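Peptide synthetase, module 7 (Actinoplanes teichomyceticus, PDB 4TX3) probably recruits oxygenases to the carrier-bound peptide during glycopeptide-antibiotic assembly, as a condensation-like domain that likely forms no peptide bonds itself. Local coordinates at residues G236-R241 with F427-A432; T274-G279 with A433-R438; V81-H86 with L178-Y183. All coordinates share one frame; numbering follows the deposited sequence.

Contact 1: residues G236-R241 with F427-A432; sequences GTVALR and FDHDTA. With SO4 (sulfate ion), chain G.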
ATOM      1  N   GLY B 236      17.983   5.237  24.704  1.00 34.40           N
ATOM      2  CA  GLY B 236      18.616   6.322  23.982  1.00 34.31           C
ATOM      3  C   GLY B 236      18.804   5.896  22.542  1.00 36.80           C
ATOM      4  O   GLY B 236      18.617   4.724  22.217  1.00 38.34           O
ATOM      5  N   THR B 237      19.171   6.828  21.673  1.00 37.49           N
ATOM      6  CA  THR B 237      19.462   6.474  20.293  1.00 36.25           C
ATOM      7  C   THR B 237      20.715   7.156  19.800  1.00 37.04           C
ATOM      8  O   THR B 237      21.154   8.133  20.381  1.00 42.81           O
ATOM      9  CB  THR B 237      18.309   6.835  19.343  1.00 39.87           C
ATOM     10  OG1 THR B 237      18.016   8.233  19.448  1.00 47.02           O
ATOM     11  CG2 THR B 237      17.068   6.051  19.688  1.00 42.86           C
ATOM     12  N   VAL B 238      21.299   6.600  18.740  1.00 37.39           N
ATOM     13  CA  VAL B 238      22.411   7.195  18.017  1.00 35.48           C
ATOM     14  C   VAL B 238      22.173   6.942  16.530  1.00 39.03           C
ATOM     15  O   VAL B 238      21.809   5.831  16.129  1.00 40.56           O
ATOM     16  CB  VAL B 238      23.794   6.611  18.448  1.00 44.28           C
ATOM     17  CG1 VAL B 238      24.061   6.892  19.907  1.00 44.69           C
ATOM     18  CG2 VAL B 238      23.863   5.105  18.216  1.00 39.67           C
ATOM     19  N   ALA B 239      22.350   7.977  15.715  1.00 37.32           N
ATOM     20  CA  ALA B 239      22.167   7.848  14.279  1.00 36.71           C
ATOM     21  C   ALA B 239      23.328   7.088  13.679  1.00 41.12           C
ATOM     22  O   ALA B 239      24.342   6.843  14.332  1.00 40.21           O
ATOM     23  CB  ALA B 239      22.030   9.210  13.618  1.00 27.66           C
ATOM     24  N   LEU B 240      23.186   6.749  12.410  1.00 40.08           N
ATOM     25  CA  LEU B 240      24.109   5.841  11.781  1.00 39.81           C
ATOM     26  C   LEU B 240      23.895   5.928  10.281  1.00 43.47           C
ATOM     27  O   LEU B 240      22.747   5.878   9.828  1.00 41.18           O
ATOM     28  CB  LEU B 240      23.856   4.432  12.326  1.00 42.40           C
ATOM     29  CG  LEU B 240      24.379   3.129  11.749  1.00 43.74           C
ATOM     30  CD1 LEU B 240      24.102   2.071  12.777  1.00 43.77           C
ATOM     31  CD2 LEU B 240      23.678   2.767  10.467  1.00 44.70           C
ATOM     32  N   ARG B 241      24.979   6.063   9.516  1.00 39.79           N
ATOM     33  CA  ARG B 241      24.873   6.038   8.063  1.00 36.44           C
ATOM     34  C   ARG B 241      25.928   5.148   7.404  1.00 36.99           C
ATOM     35  O   ARG B 241      27.071   5.134   7.829  1.00 39.72           O
ATOM     36  CB  ARG B 241      24.979   7.454   7.483  1.00 41.83           C
ATOM     37  CG  ARG B 241      24.641   7.489   5.986  1.00 44.52           C
ATOM     38  CD  ARG B 241      25.130   8.726   5.232  1.00 47.09           C
ATOM     39  NE  ARG B 241      25.084   8.465   3.793  1.00 46.32           N
ATOM     40  CZ  ARG B 241      23.995   8.610   3.043  1.00 45.06           C
ATOM     41  NH1 ARG B 241      22.858   9.043   3.587  1.00 46.52           N
ATOM     42  NH2 ARG B 241      24.039   8.327   1.749  1.00 37.41           N
ATOM     43  N   PHE B 427      23.857   0.922  29.004  1.00 40.15           N
ATOM     44  CA  PHE B 427      24.823   1.591  28.135  1.00 42.55           C
ATOM     45  C   PHE B 427      24.781   3.112  28.226  1.00 44.03           C
ATOM     46  O   PHE B 427      23.716   3.715  28.309  1.00 46.82           O
ATOM     47  CB  PHE B 427      24.598   1.202  26.670  1.00 37.88           C
ATOM     48  CG  PHE B 427      24.665  -0.278  26.402  1.00 41.20           C
ATOM     49  CD1 PHE B 427      25.892  -0.936  26.342  1.00 38.74           C
ATOM     50  CD2 PHE B 427      23.501  -1.004  26.171  1.00 37.34           C
ATOM     51  CE1 PHE B 427      25.955  -2.297  26.071  1.00 38.14           C
ATOM     52  CE2 PHE B 427      23.554  -2.365  25.904  1.00 40.97           C
ATOM     53  CZ  PHE B 427      24.784  -3.014  25.852  1.00 42.02           C
ATOM     54  N   ASP B 428      25.962   3.714  28.173  1.00 41.22           N
ATOM     55  CA  ASP B 428      26.121   5.138  27.951  1.00 42.22           C
ATOM     56  C   ASP B 428      26.081   5.454  26.461  1.00 45.73           C
ATOM     57  O   ASP B 428      26.371   4.581  25.638  1.00 46.40           O
ATOM     58  CB  ASP B 428      27.440   5.622  28.546  1.00 42.80           C
ATOM     59  CG  ASP B 428      27.383   5.724  30.028  1.00 40.62           C
ATOM     60  OD1 ASP B 428      26.309   6.108  30.523  1.00 45.67           O
ATOM     61  OD2 ASP B 428      28.387   5.416  30.707  1.00 46.37           O
ATOM     62  N   HIS B 429      25.756   6.703  26.123  1.00 46.58           N
ATOM     63  CA  HIS B 429      25.620   7.140  24.730  1.00 42.81           C
ATOM     64  C   HIS B 429      26.890   6.902  23.924  1.00 41.35           C
ATOM     65  O   HIS B 429      26.806   6.559  22.743  1.00 41.98           O
ATOM     66  CB  HIS B 429      25.246   8.625  24.663  1.00 43.86           C
ATOM     67  CG  HIS B 429      24.974   9.126  23.277  1.00 42.69           C
ATOM     68  ND1 HIS B 429      25.948   9.696  22.486  1.00 38.33           N
ATOM     69  CD2 HIS B 429      23.837   9.139  22.542  1.00 42.67           C
ATOM     70  CE1 HIS B 429      25.424  10.043  21.324  1.00 41.11           C
ATOM     71  NE2 HIS B 429      24.143   9.720  21.333  1.00 46.39           N
ATOM     72  N   ASP B 430      28.056   7.082  24.553  1.00 43.14           N
ATOM     73  CA  ASP B 430      29.336   6.918  23.844  1.00 42.89           C
ATOM     74  C   ASP B 430      29.646   5.448  23.539  1.00 40.99           C
ATOM     75  O   ASP B 430      30.193   5.128  22.484  1.00 38.95           O
ATOM     76  CB  ASP B 430      30.501   7.560  24.630  1.00 42.06           C
ATOM     77  CG  ASP B 430      30.667   7.007  26.049  1.00 56.80           C
ATOM     78  OD1 ASP B 430      30.470   5.787  26.282  1.00 57.45           O
ATOM     79  OD2 ASP B 430      31.035   7.803  26.944  1.00 65.42           O
ATOM     80  N   THR B 431      29.294   4.561  24.465  1.00 38.60           N
ATOM     81  CA  THR B 431      29.386   3.135  24.210  1.00 40.83           C
ATOM     82  C   THR B 431      28.568   2.760  22.976  1.00 38.25           C
ATOM     83  O   THR B 431      29.039   2.014  22.124  1.00 38.00           O
ATOM     84  CB  THR B 431      28.905   2.317  25.416  1.00 42.23           C
ATOM     85  OG1 THR B 431      29.583   2.772  26.592  1.00 43.81           O
ATOM     86  CG2 THR B 431      29.202   0.839  25.215  1.00 35.92           C
ATOM     87  N   ALA B 432      27.358   3.302  22.867  1.00 36.45           N
ATOM     88  CA  ALA B 432      26.472   2.950  21.763  1.00 30.44           C
ATOM     89  C   ALA B 432      26.935   3.586  20.471  1.00 37.41           C
ATOM     90  O   ALA B 432      26.730   3.032  19.386  1.00 36.43           O
ATOM     91  CB  ALA B 432      25.065   3.361  22.070  1.00 32.29           C
TER
HETATM   92  S   SO4 G 502      24.771   9.387  28.572  1.00 92.38           S
HETATM   93  O1  SO4 G 502      23.557  10.214  28.479  1.00 90.31           O
HETATM   94  O2  SO4 G 502      25.079   9.066  29.973  1.00 69.12           O
HETATM   95  O3  SO4 G 502      24.556   8.137  27.835  1.00 66.70           O
HETATM   96  O4  SO4 G 502      25.903  10.105  27.974  1.00 76.31           O

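Contact 2: residues T274-G279 with A433-R438; sequences TRYGAG and ASLARR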
ATOM      1  N   THR B 274      31.156 -10.878  17.683  1.00 32.70           N
ATOM      2  CA  THR B 274      32.232 -11.806  17.989  1.00 35.12           C
ATOM      3  C   THR B 274      33.506 -11.013  18.266  1.00 33.42           C
ATOM      4  O   THR B 274      34.216 -11.280  19.219  1.00 36.10           O
ATOM      5  CB  THR B 274      32.479 -12.812  16.844  1.00 37.83           C
ATOM      6  OG1 THR B 274      31.356 -13.696  16.727  1.00 38.46           O
ATOM      7  CG2 THR B 274      33.718 -13.640  17.132  1.00 32.80           C
ATOM      8  N   ARG B 275      33.761 -10.014  17.435  1.00 34.65           N
ATOM      9  CA  ARG B 275      34.903  -9.126  17.577  1.00 33.18           C
ATOM     10  C   ARG B 275      34.819  -8.266  18.847  1.00 31.38           C
ATOM     11  O   ARG B 275      35.826  -7.860  19.394  1.00 37.27           O
ATOM     12  CB  ARG B 275      34.989  -8.249  16.327  1.00 35.62           C
ATOM     13  CG  ARG B 275      36.288  -7.527  16.156  1.00 40.10           C
ATOM     14  CD  ARG B 275      37.452  -8.471  15.883  1.00 41.91           C
ATOM     15  NE  ARG B 275      38.639  -7.689  15.533  1.00 43.58           N
ATOM     16  CZ  ARG B 275      39.351  -6.966  16.400  1.00 47.24           C
ATOM     17  NH1 ARG B 275      39.033  -6.917  17.693  1.00 45.40           N
ATOM     18  NH2 ARG B 275      40.402  -6.287  15.975  1.00 54.31           N
ATOM     19  N   TYR B 276      33.609  -7.972  19.300  1.00 32.99           N
ATOM     20  CA  TYR B 276      33.418  -7.239  20.548  1.00 32.23           C
ATOM     21  C   TYR B 276      33.635  -8.094  21.788  1.00 41.85           C
ATOM     22  O   TYR B 276      33.742  -7.553  22.908  1.00 36.31           O
ATOM     23  CB  TYR B 276      32.017  -6.654  20.639  1.00 33.81           C
ATOM     24  CG  TYR B 276      31.980  -5.144  20.518  1.00 34.99           C
ATOM     25  CD1 TYR B 276      31.805  -4.342  21.634  1.00 34.39           C
ATOM     26  CD2 TYR B 276      32.101  -4.531  19.290  1.00 31.47           C
ATOM     27  CE1 TYR B 276      31.756  -2.973  21.526  1.00 35.83           C
ATOM     28  CE2 TYR B 276      32.072  -3.168  19.172  1.00 35.01           C
ATOM     29  CZ  TYR B 276      31.895  -2.390  20.281  1.00 36.96           C
ATOM     30  OH  TYR B 276      31.855  -1.024  20.114  1.00 36.64           O
ATOM     31  N   GLY B 277      33.658  -9.420  21.594  1.00 33.44           N
ATOM     32  CA  GLY B 277      33.865 -10.353  22.683  1.00 32.76           C
ATOM     33  C   GLY B 277      32.691 -11.237  23.059  1.00 38.15           C
ATOM     34  O   GLY B 277      32.683 -11.809  24.147  1.00 40.20           O
ATOM     35  N   ALA B 278      31.709 -11.380  22.178  1.00 33.29           N
ATOM     36  CA  ALA B 278      30.515 -12.136  22.529  1.00 33.16           C
ATOM     37  C   ALA B 278      30.636 -13.628  22.260  1.00 34.02           C
ATOM     38  O   ALA B 278      29.703 -14.380  22.546  1.00 33.82           O
ATOM     39  CB  ALA B 278      29.308 -11.586  21.788  1.00 31.19           C
ATOM     40  N   GLY B 279      31.758 -14.066  21.701  1.00 35.45           N
ATOM     41  CA  GLY B 279      31.935 -15.483  21.405  1.00 34.22           C
ATOM     42  C   GLY B 279      31.501 -15.865  19.995  1.00 34.48           C
ATOM     43  O   GLY B 279      31.146 -15.000  19.189  1.00 36.00           O
ATOM     44  N   ALA B 433      27.558   4.755  20.593  1.00 34.90           N
ATOM     45  CA  ALA B 433      28.067   5.477  19.441  1.00 37.99           C
ATOM     46  C   ALA B 433      29.250   4.743  18.793  1.00 35.63           C
ATOM     47  O   ALA B 433      29.375   4.709  17.564  1.00 38.15           O
ATOM     48  CB  ALA B 433      28.465   6.890  19.848  1.00 40.36           C
ATOM     49  N   SER B 434      30.106   4.157  19.624  1.00 36.95           N
ATOM     50  CA  SER B 434      31.192   3.302  19.158  1.00 33.81           C
ATOM     51  C   SER B 434      30.669   2.083  18.402  1.00 33.21           C
ATOM     52  O   SER B 434      31.145   1.751  17.309  1.00 31.00           O
ATOM     53  CB  SER B 434      32.044   2.839  20.335  1.00 31.86           C
ATOM     54  OG  SER B 434      32.552   3.942  21.043  1.00 37.34           O
ATOM     55  N   LEU B 435      29.690   1.418  19.000  1.00 31.15           N
ATOM     56  CA  LEU B 435      29.038   0.292  18.364  1.00 34.96           C
ATOM     57  C   LEU B 435      28.480   0.664  17.016  1.00 33.12           C
ATOM     58  O   LEU B 435      28.711  -0.046  16.040  1.00 34.99           O
ATOM     59  CB  LEU B 435      27.912  -0.252  19.241  1.00 40.89           C
ATOM     60  CG  LEU B 435      28.255  -1.523  20.009  1.00 43.79           C
ATOM     61  CD1 LEU B 435      27.124  -1.849  20.959  1.00 45.18           C
ATOM     62  CD2 LEU B 435      28.542  -2.679  19.043  1.00 35.52           C
ATOM     63  N   ALA B 436      27.743   1.772  16.959  1.00 34.80           N
ATOM     64  CA  ALA B 436      27.140   2.211  15.702  1.00 32.48           C
ATOM     65  C   ALA B 436      28.213   2.494  14.674  1.00 31.96           C
ATOM     66  O   ALA B 436      28.126   2.019  13.534  1.00 35.29           O
ATOM     67  CB  ALA B 436      26.267   3.432  15.911  1.00 33.39           C
ATOM     68  N   ARG B 437      29.237   3.243  15.070  1.00 30.48           N
ATOM     69  CA  ARG B 437      30.309   3.579  14.131  1.00 33.96           C
ATOM     70  C   ARG B 437      31.112   2.344  13.688  1.00 30.98           C
ATOM     71  O   ARG B 437      31.526   2.242  12.525  1.00 33.03           O
ATOM     72  CB  ARG B 437      31.233   4.642  14.735  1.00 37.12           C
ATOM     73  CG  ARG B 437      30.599   6.038  14.759  1.00 40.47           C
ATOM     74  CD  ARG B 437      31.364   7.031  15.629  1.00 42.10           C
ATOM     75  NE  ARG B 437      32.646   7.408  15.045  1.00 52.99           N
ATOM     76  CZ  ARG B 437      33.732   7.708  15.755  1.00 55.72           C
ATOM     77  NH1 ARG B 437      33.696   7.661  17.086  1.00 53.34           N
ATOM     78  NH2 ARG B 437      34.858   8.042  15.131  1.00 48.71           N
ATOM     79  N   ARG B 438      31.324   1.396  14.594  1.00 31.04           N
ATOM     80  CA  ARG B 438      32.037   0.175  14.221  1.00 31.59           C
ATOM     81  C   ARG B 438      31.218  -0.686  13.249  1.00 32.50           C
ATOM     82  O   ARG B 438      31.775  -1.282  12.316  1.00 32.97           O
ATOM     83  CB  ARG B 438      32.428  -0.610  15.471  1.00 30.47           C
ATOM     84  CG  ARG B 438      33.746  -0.122  16.010  1.00 32.77           C
ATOM     85  CD  ARG B 438      33.962  -0.422  17.469  1.00 33.25           C
ATOM     86  NE  ARG B 438      35.264   0.082  17.893  1.00 37.86           N
ATOM     87  CZ  ARG B 438      35.630   0.256  19.162  1.00 37.42           C
ATOM     88  NH1 ARG B 438      34.787  -0.031  20.150  1.00 39.49           N
ATOM     89  NH2 ARG B 438      36.840   0.721  19.448  1.00 36.66           N
TER

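Contact 3: residues V81-H86 with L178-Y183; sequences VHQHIH and LQFADY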
ATOM      1  N   VAL B  81      -6.961 -14.939  32.773  1.00 39.26           N
ATOM      2  CA  VAL B  81      -7.024 -13.814  31.842  1.00 37.06           C
ATOM      3  C   VAL B  81      -7.768 -14.197  30.562  1.00 38.22           C
ATOM      4  O   VAL B  81      -7.475 -15.219  29.934  1.00 35.23           O
ATOM      5  CB  VAL B  81      -5.646 -13.299  31.414  1.00 37.08           C
ATOM      6  CG1 VAL B  81      -5.734 -11.805  31.104  1.00 36.33           C
ATOM      7  CG2 VAL B  81      -4.620 -13.567  32.452  1.00 38.37           C
ATOM      8  N   HIS B  82      -8.719 -13.368  30.168  1.00 31.33           N
ATOM      9  CA  HIS B  82      -9.378 -13.564  28.899  1.00 32.95           C
ATOM     10  C   HIS B  82      -9.559 -12.190  28.252  1.00 31.36           C
ATOM     11  O   HIS B  82      -9.410 -11.165  28.907  1.00 32.80           O
ATOM     12  CB  HIS B  82     -10.711 -14.278  29.094  1.00 34.40           C
ATOM     13  CG  HIS B  82     -11.628 -13.570  30.037  1.00 36.38           C
ATOM     14  ND1 HIS B  82     -11.417 -13.544  31.399  1.00 37.85           N
ATOM     15  CD2 HIS B  82     -12.729 -12.813  29.811  1.00 38.18           C
ATOM     16  CE1 HIS B  82     -12.362 -12.816  31.974  1.00 42.31           C
ATOM     17  NE2 HIS B  82     -13.172 -12.365  31.029  1.00 41.20           N
ATOM     18  N   GLN B  83      -9.846 -12.167  26.961  1.00 32.31           N
ATOM     19  CA  GLN B  83     -10.176 -10.913  26.308  1.00 34.45           C
ATOM     20  C   GLN B  83     -11.654 -10.598  26.537  1.00 32.33           C
ATOM     21  O   GLN B  83     -12.529 -11.306  26.048  1.00 33.57           O
ATOM     22  CB  GLN B  83      -9.857 -10.976  24.814  1.00 29.41           C
ATOM     23  CG  GLN B  83      -8.426 -11.362  24.525  1.00 29.96           C
ATOM     24  CD  GLN B  83      -8.005 -11.055  23.101  1.00 31.04           C
ATOM     25  OE1 GLN B  83      -8.123  -9.924  22.638  1.00 27.76           O
ATOM     26  NE2 GLN B  83      -7.523 -12.079  22.389  1.00 32.78           N
ATOM     27  N   HIS B  84     -11.925  -9.553  27.309  1.00 29.55           N
ATOM     28  CA  HIS B  84     -13.287  -9.071  27.468  1.00 33.42           C
ATOM     29  C   HIS B  84     -13.620  -7.950  26.460  1.00 35.87           C
ATOM     30  O   HIS B  84     -13.168  -6.805  26.588  1.00 32.05           O
ATOM     31  CB  HIS B  84     -13.532  -8.572  28.890  1.00 31.00           C
ATOM     32  CG  HIS B  84     -14.970  -8.249  29.158  1.00 38.23           C
ATOM     33  ND1 HIS B  84     -15.669  -8.782  30.219  1.00 42.72           N
ATOM     34  CD2 HIS B  84     -15.852  -7.472  28.481  1.00 36.51           C
ATOM     35  CE1 HIS B  84     -16.913  -8.337  30.192  1.00 40.28           C
ATOM     36  NE2 HIS B  84     -17.050  -7.544  29.146  1.00 37.66           N
ATOM     37  N   ILE B  85     -14.448  -8.287  25.481  1.00 33.24           N
ATOM     38  CA  ILE B  85     -14.768  -7.374  24.399  1.00 32.69           C
ATOM     39  C   ILE B  85     -16.005  -6.547  24.732  1.00 30.15           C
ATOM     40  O   ILE B  85     -17.106  -7.061  24.791  1.00 33.22           O
ATOM     41  CB  ILE B  85     -14.971  -8.169  23.096  1.00 35.39           C
ATOM     42  CG1 ILE B  85     -13.679  -8.933  22.763  1.00 31.81           C
ATOM     43  CG2 ILE B  85     -15.405  -7.264  21.959  1.00 35.47           C
ATOM     44  CD1 ILE B  85     -13.851 -10.014  21.694  1.00 37.76           C
ATOM     45  N   HIS B  86     -15.811  -5.258  24.963  1.00 34.11           N
ATOM     46  CA  HIS B  86     -16.920  -4.352  25.227  1.00 34.00           C
ATOM     47  C   HIS B  86     -17.604  -3.925  23.923  1.00 32.62           C
ATOM     48  O   HIS B  86     -16.977  -3.926  22.862  1.00 31.95           O
ATOM     49  CB  HIS B  86     -16.422  -3.126  26.002  1.00 33.63           C
ATOM     50  CG  HIS B  86     -15.736  -3.465  27.292  1.00 38.30           C
ATOM     51  ND1 HIS B  86     -16.384  -3.440  28.510  1.00 41.12           N
ATOM     52  CD2 HIS B  86     -14.463  -3.860  27.552  1.00 39.70           C
ATOM     53  CE1 HIS B  86     -15.539  -3.793  29.465  1.00 39.05           C
ATOM     54  NE2 HIS B  86     -14.366  -4.052  28.912  1.00 37.08           N
ATOM     55  N   LEU B 178     -12.368 -10.570   9.716  1.00 31.37           N
ATOM     56  CA  LEU B 178     -11.849 -11.098  10.974  1.00 35.70           C
ATOM     57  C   LEU B 178     -11.674 -10.025  12.032  1.00 32.35           C
ATOM     58  O   LEU B 178     -11.152  -8.949  11.744  1.00 36.37           O
ATOM     59  CB  LEU B 178     -10.497 -11.778  10.745  1.00 34.57           C
ATOM     60  CG  LEU B 178     -10.508 -12.922   9.740  1.00 38.70           C
ATOM     61  CD1 LEU B 178      -9.135 -13.542   9.720  1.00 43.02           C
ATOM     62  CD2 LEU B 178     -11.568 -13.945  10.129  1.00 34.56           C
ATOM     63  N   GLN B 179     -12.108 -10.326  13.252  1.00 32.58           N
ATOM     64  CA  GLN B 179     -11.702  -9.581  14.449  1.00 34.73           C
ATOM     65  C   GLN B 179     -10.532 -10.286  15.151  1.00 32.35           C
ATOM     66  O   GLN B 179     -10.299 -11.473  14.914  1.00 35.75           O
ATOM     67  CB  GLN B 179     -12.878  -9.432  15.410  1.00 34.11           C
ATOM     68  CG  GLN B 179     -14.006  -8.616  14.836  1.00 34.70           C
ATOM     69  CD  GLN B 179     -13.645  -7.153  14.675  1.00 36.06           C
ATOM     70  OE1 GLN B 179     -12.726  -6.632  15.337  1.00 31.27           O
ATOM     71  NE2 GLN B 179     -14.371  -6.473  13.791  1.00 30.58           N
ATOM     72  N   PHE B 180      -9.806  -9.580  16.018  1.00 31.45           N
ATOM     73  CA  PHE B 180      -8.613 -10.179  16.625  1.00 29.96           C
ATOM     74  C   PHE B 180      -8.912 -11.461  17.405  1.00 31.32           C
ATOM     75  O   PHE B 180      -8.079 -12.350  17.455  1.00 33.01           O
ATOM     76  CB  PHE B 180      -7.884  -9.196  17.546  1.00 30.67           C
ATOM     77  CG  PHE B 180      -6.512  -9.677  17.941  1.00 31.19           C
ATOM     78  CD1 PHE B 180      -5.488  -9.726  17.004  1.00 32.01           C
ATOM     79  CD2 PHE B 180      -6.259 -10.131  19.222  1.00 32.29           C
ATOM     80  CE1 PHE B 180      -4.224 -10.206  17.345  1.00 36.04           C
ATOM     81  CE2 PHE B 180      -4.997 -10.606  19.575  1.00 34.84           C
ATOM     82  CZ  PHE B 180      -3.978 -10.638  18.639  1.00 35.21           C
ATOM     83  N   ALA B 181     -10.096 -11.551  18.008  1.00 34.82           N
ATOM     84  CA  ALA B 181     -10.498 -12.746  18.754  1.00 35.01           C
ATOM     85  C   ALA B 181     -10.498 -13.995  17.865  1.00 38.52           C
ATOM     86  O   ALA B 181     -10.235 -15.109  18.345  1.00 35.51           O
ATOM     87  CB  ALA B 181     -11.884 -12.545  19.376  1.00 32.59           C
ATOM     88  N   ASP B 182     -10.809 -13.805  16.578  1.00 33.16           N
ATOM     89  CA  ASP B 182     -10.787 -14.898  15.607  1.00 34.06           C
ATOM     90  C   ASP B 182      -9.342 -15.396  15.366  1.00 35.25           C
ATOM     91  O   ASP B 182      -9.105 -16.593  15.224  1.00 35.60           O
ATOM     92  CB  ASP B 182     -11.430 -14.456  14.288  1.00 35.91           C
ATOM     93  CG  ASP B 182     -12.873 -13.939  14.464  1.00 40.58           C
ATOM     94  OD1 ASP B 182     -13.673 -14.572  15.189  1.00 41.26           O
ATOM     95  OD2 ASP B 182     -13.208 -12.886  13.873  1.00 39.05           O
ATOM     96  N   TYR B 183      -8.389 -14.469  15.312  1.00 34.51           N
ATOM     97  CA  TYR B 183      -6.968 -14.811  15.229  1.00 34.23           C
ATOM     98  C   TYR B 183      -6.501 -15.548  16.494  1.00 36.23           C
ATOM     99  O   TYR B 183      -5.822 -16.574  16.405  1.00 35.82           O
ATOM    100  CB  TYR B 183      -6.119 -13.548  15.006  1.00 34.10           C
ATOM    101  CG  TYR B 183      -4.649 -13.829  14.853  1.00 35.50           C
ATOM    102  CD1 TYR B 183      -4.142 -14.364  13.671  1.00 39.90           C
ATOM    103  CD2 TYR B 183      -3.761 -13.575  15.895  1.00 36.30           C
ATOM    104  CE1 TYR B 183      -2.772 -14.643  13.532  1.00 40.60           C
ATOM    105  CE2 TYR B 183      -2.399 -13.854  15.775  1.00 35.38           C
ATOM    106  CZ  TYR B 183      -1.907 -14.380  14.590  1.00 40.18           C
ATOM    107  OH  TYR B 183      -0.552 -14.659  14.472  1.00 40.40           O
TER

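Contact 1: residues G236-R241 with F427-A432
With CG anti to the backbone N (chi1 -175°), H429 sends its imidazole back from the first turn of its helix toward the strand, where V238 waits with CG1 anti to the carbonyl carbon and CG2 in the crowded position between N and C. The valine and histidine side chains lie alongside, running opposite ways, and CG1 of V238 comes to lie over one face of the H429 ring, 3.2 Å from NE2 and 3.5 Å from CD2. The backbone contributes at the ring's edge: T237 O sits near the imidazole plane, 3.5 Å from H429 NE2, close by but not hydrogen-bonded. Farther along the helix, V238 CG2 rests 3.7 Å from A432 O, while V238 CG1 stands 4.3 Å from A432 CB. The arrangement is the helix-on-sheet layer of the condensation-domain fold: strand 235-242 is an outermost strand of a four-stranded mixed sheet, paired with strand 413-423, and the chain turns from that neighbour into helix 429-448, which packs back over the sheet. V238 also touches L420 of the adjoining strand and A436, one turn beyond A432 in the helix, so its methyls fill the seam between the layers. With an alanine here both methyls would be gone, and the imidazole, which also touches Y422, is likely to lose the cover on that face, with a gap opening beside A432. D428, at the N-cap position, makes no capping bond with its side chain. Instead a sulfate, probably from the crystallisation liquor, accepts a bond from H429 N through O3, though its length is doubtfully short, and R225 forms a salt bridge with D428 OD1, which lies 3.3 Å from sulfate O2 and may be partly neutralised by that arginine.

Contact 2: residues T274-G279 with A433-R438
Y276 reaches from the last turn of helix 261-278 to L435 and R438, across a gap too wide for the backbones to meet. The two short helical segments run nearly antiparallel (154°) with axes 12.6 Å apart. From CB, which points toward the partner helix, the ring extends so that one face is covered by L435: CD2 of L435 lies 4.0 Å from Y276 CD2 and 3.6 Å from Y276 CE2, a CH-pi contact offset toward the rim. CE1 and CZ lie under the same leucine, Y276 CZ 3.6 Å from L435 CD2. At CE2 a second neighbour appears, R438 CD at 3.7 Å. OH ends among aliphatic carbons of L435 and R438, with R438 NH1, 3.1 Å from Y276 OH, as its polar partner within the two segments; NH1 donates in a nearly straight bond (163°). The extended arginine chain crosses the tyrosine at about a right angle, and OH meets the guanidinium at its edge, in its plane, although ring and guanidinium planes stand 72° apart. Just past Y276, G277 closes a Schellman motif with its positive phi, giving the helix an ordered end. R438 is held a second time, NE donating to I459 O, and L272 packs against both L435 and R438. Since the arginine is the donor, the tyrosine oxygen accepts from a cationic group, which would be expected to favour its ionisation slightly.

Contact 3: residues V81-H86 with L178-Y183
Q83 and F180, both buried, form the tightly enclosed half of this contact and meet through several atom pairs, whereas partly exposed I85 meets buried A181 through one methyl pair. Q83 leaves the chain with CG anti to the carbonyl carbon and extends beyond it, bringing its amide to the rim of the phenylalanine ring. There OE1 and NE2 of Q83 both lie 3.9 Å from F180 CD2, with OE1 near the ring plane. The two side chains cross at about a right angle, amide and ring planes 57° apart. F180, with CG anti to its own N (chi1 -168°), swings its ring toward the amide, and F304 meets that ring edge-to-face. Beside this pair the methyl contact joins I85 to the helix, its CD1 standing 4.0 Å from A181 CB. H84, on the other side of the strand, is solvent-exposed. The contact thus sets the short strand 84-85, paired with 72-73, against the start of helix 180-191. At the helix start, D182 OD2 accepts from Q179 N (2.9 Å), the reverse half of a capping box, the N-H approaching OD2 from its anti side, 25° off the carboxylate plane. The buried amide is not left to the aromatic edge alone, since Q83 NE2 donates to P18 O and OE1 receives a weak bond from Q23. Polar needs are therefore met by neighbouring loop and helix, while toward F180 the contact is van der Waals, perhaps with a weak attraction between OE1 and the C-H edge.

In the fold
Contacts 1 and 2 are neighbours, their centres 12 Å apart, and both draw on helix 429-448, whose first turn (in 427-432) and next turns (433-438) face strand 235-242 and helix 261-278. They touch directly, V238 CG2 lying 3.7 Å from A436 CB, and their segments alternate along the chain, so that this late helix ties together two earlier elements. Contact 3 closes before either opens. It lies on the opposite side of the chain's centre, 39 Å from contact 1 and 43 Å from contact 2, centre to centre. This separation is consistent with the two-lobed build of condensation domains, contacts 1 and 2 lying well away from contact 3.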